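Local coordinates for protein Sso-CP2 metallo-carboxypetidase (Sulfolobus solfataricus, PDB 4MMO) that probably acts as a zinc-dependent carboxypeptidase of the M20 family, removing residues from the C-terminal ends of peptides, at residues G101-K106 against Y404-H409. Residues are numbered along the deposited sequence; the frame is centred on the assembly and turned at random.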
loop_
_atom_site.group_PDB
_atom_site.type_symbol
_atom_site.label_atom_id
_atom_site.label_comp_id
_atom_site.label_asym_id
_atom_site.label_seq_id
_atom_site.Cartn_x
_atom_site.Cartn_y
_atom_site.Cartn_z
ATOM N N GLY A 101 -2.980 -19.086 -20.338
ATOM C CA GLY A 101 -4.252 -19.689 -20.700
ATOM C C GLY A 101 -4.186 -21.164 -21.061
ATOM O O GLY A 101 -5.198 -21.765 -21.412
ATOM N N ALA A 102 -3.002 -21.754 -20.982
ATOM C CA ALA A 102 -2.826 -23.145 -21.374
ATOM C C ALA A 102 -3.592 -24.076 -20.423
ATOM O O ALA A 102 -4.287 -24.993 -20.857
ATOM C CB ALA A 102 -1.351 -23.495 -21.398
ATOM N N SER A 103 -3.470 -23.800 -19.129
ATOM C CA SER A 103 -4.152 -24.552 -18.090
ATOM C C SER A 103 -5.509 -23.930 -17.763
ATOM O O SER A 103 -6.529 -24.621 -17.743
ATOM C CB SER A 103 -3.280 -24.587 -16.837
ATOM O OG SER A 103 -3.945 -25.243 -15.772
ATOM N N ASP A 104 -5.504 -22.621 -17.516
ATOM C CA ASP A 104 -6.695 -21.875 -17.116
ATOM C C ASP A 104 -7.019 -20.846 -18.199
ATOM O O ASP A 104 -6.458 -19.754 -18.163
ATOM C CB ASP A 104 -6.412 -21.165 -15.781
ATOM C CG ASP A 104 -7.573 -20.298 -15.298
ATOM O OD1 ASP A 104 -8.713 -20.468 -15.778
ATOM O OD2 ASP A 104 -7.343 -19.444 -14.414
ATOM N N ASN A 105 -7.912 -21.143 -19.151
ATOM C CA ASN A 105 -8.770 -22.331 -19.179
ATOM C C ASN A 105 -8.972 -22.810 -20.625
ATOM O O ASN A 105 -9.934 -23.515 -20.931
ATOM C CB ASN A 105 -10.119 -21.975 -18.531
ATOM C CG ASN A 105 -11.095 -23.146 -18.464
ATOM O OD1 ASN A 105 -12.256 -23.014 -18.861
ATOM N ND2 ASN A 105 -10.632 -24.292 -17.964
ATOM N N LYS A 106 -8.059 -22.432 -21.520
ATOM C CA LYS A 106 -8.234 -22.713 -22.949
ATOM C C LYS A 106 -7.967 -24.166 -23.346
ATOM O O LYS A 106 -8.666 -24.716 -24.195
ATOM C CB LYS A 106 -7.344 -21.799 -23.793
ATOM C CG LYS A 106 -7.725 -20.330 -23.722
ATOM C CD LYS A 106 -6.886 -19.511 -24.684
ATOM C CE LYS A 106 -7.282 -18.036 -24.670
ATOM N NZ LYS A 106 -6.389 -17.227 -25.540
ATOM N N TYR A 404 -0.387 -29.554 -11.686
ATOM C CA TYR A 404 0.285 -28.823 -10.617
ATOM C C TYR A 404 1.489 -28.060 -11.161
ATOM O O TYR A 404 1.864 -27.013 -10.639
ATOM C CB TYR A 404 0.741 -29.809 -9.540
ATOM C CG TYR A 404 1.234 -29.167 -8.263
ATOM C CD1 TYR A 404 0.383 -28.409 -7.470
ATOM C CD2 TYR A 404 2.546 -29.341 -7.837
ATOM C CE1 TYR A 404 0.828 -27.829 -6.296
ATOM C CE2 TYR A 404 2.999 -28.766 -6.663
ATOM C CZ TYR A 404 2.135 -28.012 -5.897
ATOM O OH TYR A 404 2.581 -27.440 -4.728
ATOM N N TYR A 405 2.086 -28.609 -12.214
ATOM C CA TYR A 405 3.264 -28.036 -12.859
ATOM C C TYR A 405 2.930 -26.800 -13.688
ATOM O O TYR A 405 3.828 -26.097 -14.149
ATOM C CB TYR A 405 3.879 -29.083 -13.795
ATOM C CG TYR A 405 2.920 -29.528 -14.883
ATOM C CD1 TYR A 405 2.832 -28.836 -16.085
ATOM C CD2 TYR A 405 2.091 -30.629 -14.701
ATOM C CE1 TYR A 405 1.951 -29.229 -17.072
ATOM C CE2 TYR A 405 1.206 -31.030 -15.687
ATOM C CZ TYR A 405 1.139 -30.325 -16.870
ATOM O OH TYR A 405 0.260 -30.720 -17.858
ATOM N N SER A 406 1.640 -26.544 -13.879
ATOM C CA SER A 406 1.181 -25.647 -14.938
ATOM C C SER A 406 1.439 -24.152 -14.725
ATOM O O SER A 406 1.384 -23.387 -15.682
ATOM C CB SER A 406 -0.309 -25.868 -15.194
ATOM O OG SER A 406 -0.528 -27.072 -15.907
ATOM N N ASN A 407 1.708 -23.736 -13.492
ATOM C CA ASN A 407 1.951 -22.324 -13.194
ATOM C C ASN A 407 0.823 -21.410 -13.686
ATOM O O ASN A 407 1.072 -20.363 -14.290
ATOM C CB ASN A 407 3.293 -21.869 -13.786
ATOM C CG ASN A 407 4.486 -22.363 -12.988
ATOM O OD1 ASN A 407 4.438 -22.447 -11.760
ATOM N ND2 ASN A 407 5.569 -22.690 -13.684
ATOM N N ALA A 408 -0.418 -21.810 -13.432
ATOM C CA ALA A 408 -1.560 -20.957 -13.731
ATOM C C ALA A 408 -1.559 -19.765 -12.775
ATOM O O ALA A 408 -1.218 -19.904 -11.599
ATOM C CB ALA A 408 -2.857 -21.738 -13.608
ATOM N N HIS A 409 -1.936 -18.594 -13.281
ATOM C CA HIS A 409 -1.900 -17.370 -12.484
ATOM C C HIS A 409 -0.458 -17.034 -12.109
ATOM O O HIS A 409 -0.183 -16.565 -11.003
#
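Ser-103 and Ala-408 mark the place where the two backbones come nearest, their CA atoms 6.2 Å apart. Residues 101-106 lead into helix 102-121 through a wide, pi-type turn, in which Lys-106 N bonds to Gly-101 O (2.9 Å), and the peptide between Asp-104 and Asn-105 is cis. Residues 404-409 belong to a loop: 404-406 curl with helical backbone angles, Asn-407 takes a left-handed conformation, and Ala-408 is extended.

The contact is small, 130 Å² in all, and made by van der Waals packing. The two serines meet through their methylenes, Ser-103 CB to Ser-406 CB at 3.6 Å. Ser-103 has OG anti to the backbone N (chi1 176°), which lays the hydroxyl alongside Ser-406, 3.7 Å from its CB. The Ser-406 hydroxyl is taken up by Gly-403 N in its own loop and by Asn-414 O of strand 414-416; OG also rests over one face of the Tyr-405 ring, toward the rim. The Ala-408 methyl abuts the CB of Asp-104 (Asp-104 CB to Ala-408 CB 4.2 Å) and lies 4.3 Å from Ser-103 OG. Asp-104 is thus touched at its methylene, while its carboxylate points away from Ala-408, and OD1 binds the zinc ion together with His-71 and Glu-163. In M20 relatives the corresponding aspartate typically bridges two metals.

Glu-413, farther along the same loop, receives hydrogen bonds from the backbone N atoms of Gly-101, Ser-103 and Asp-104, fastening the turn at 101-104 from a second point. Beyond it, strand 414-416 backs the contact: Ile-415 packs on Ala-102, Ser-103 and Ser-406. The loop running from strand 395-396 to strand 414-416 is thereby held against the metal-binding turn that leads into helix 102-121.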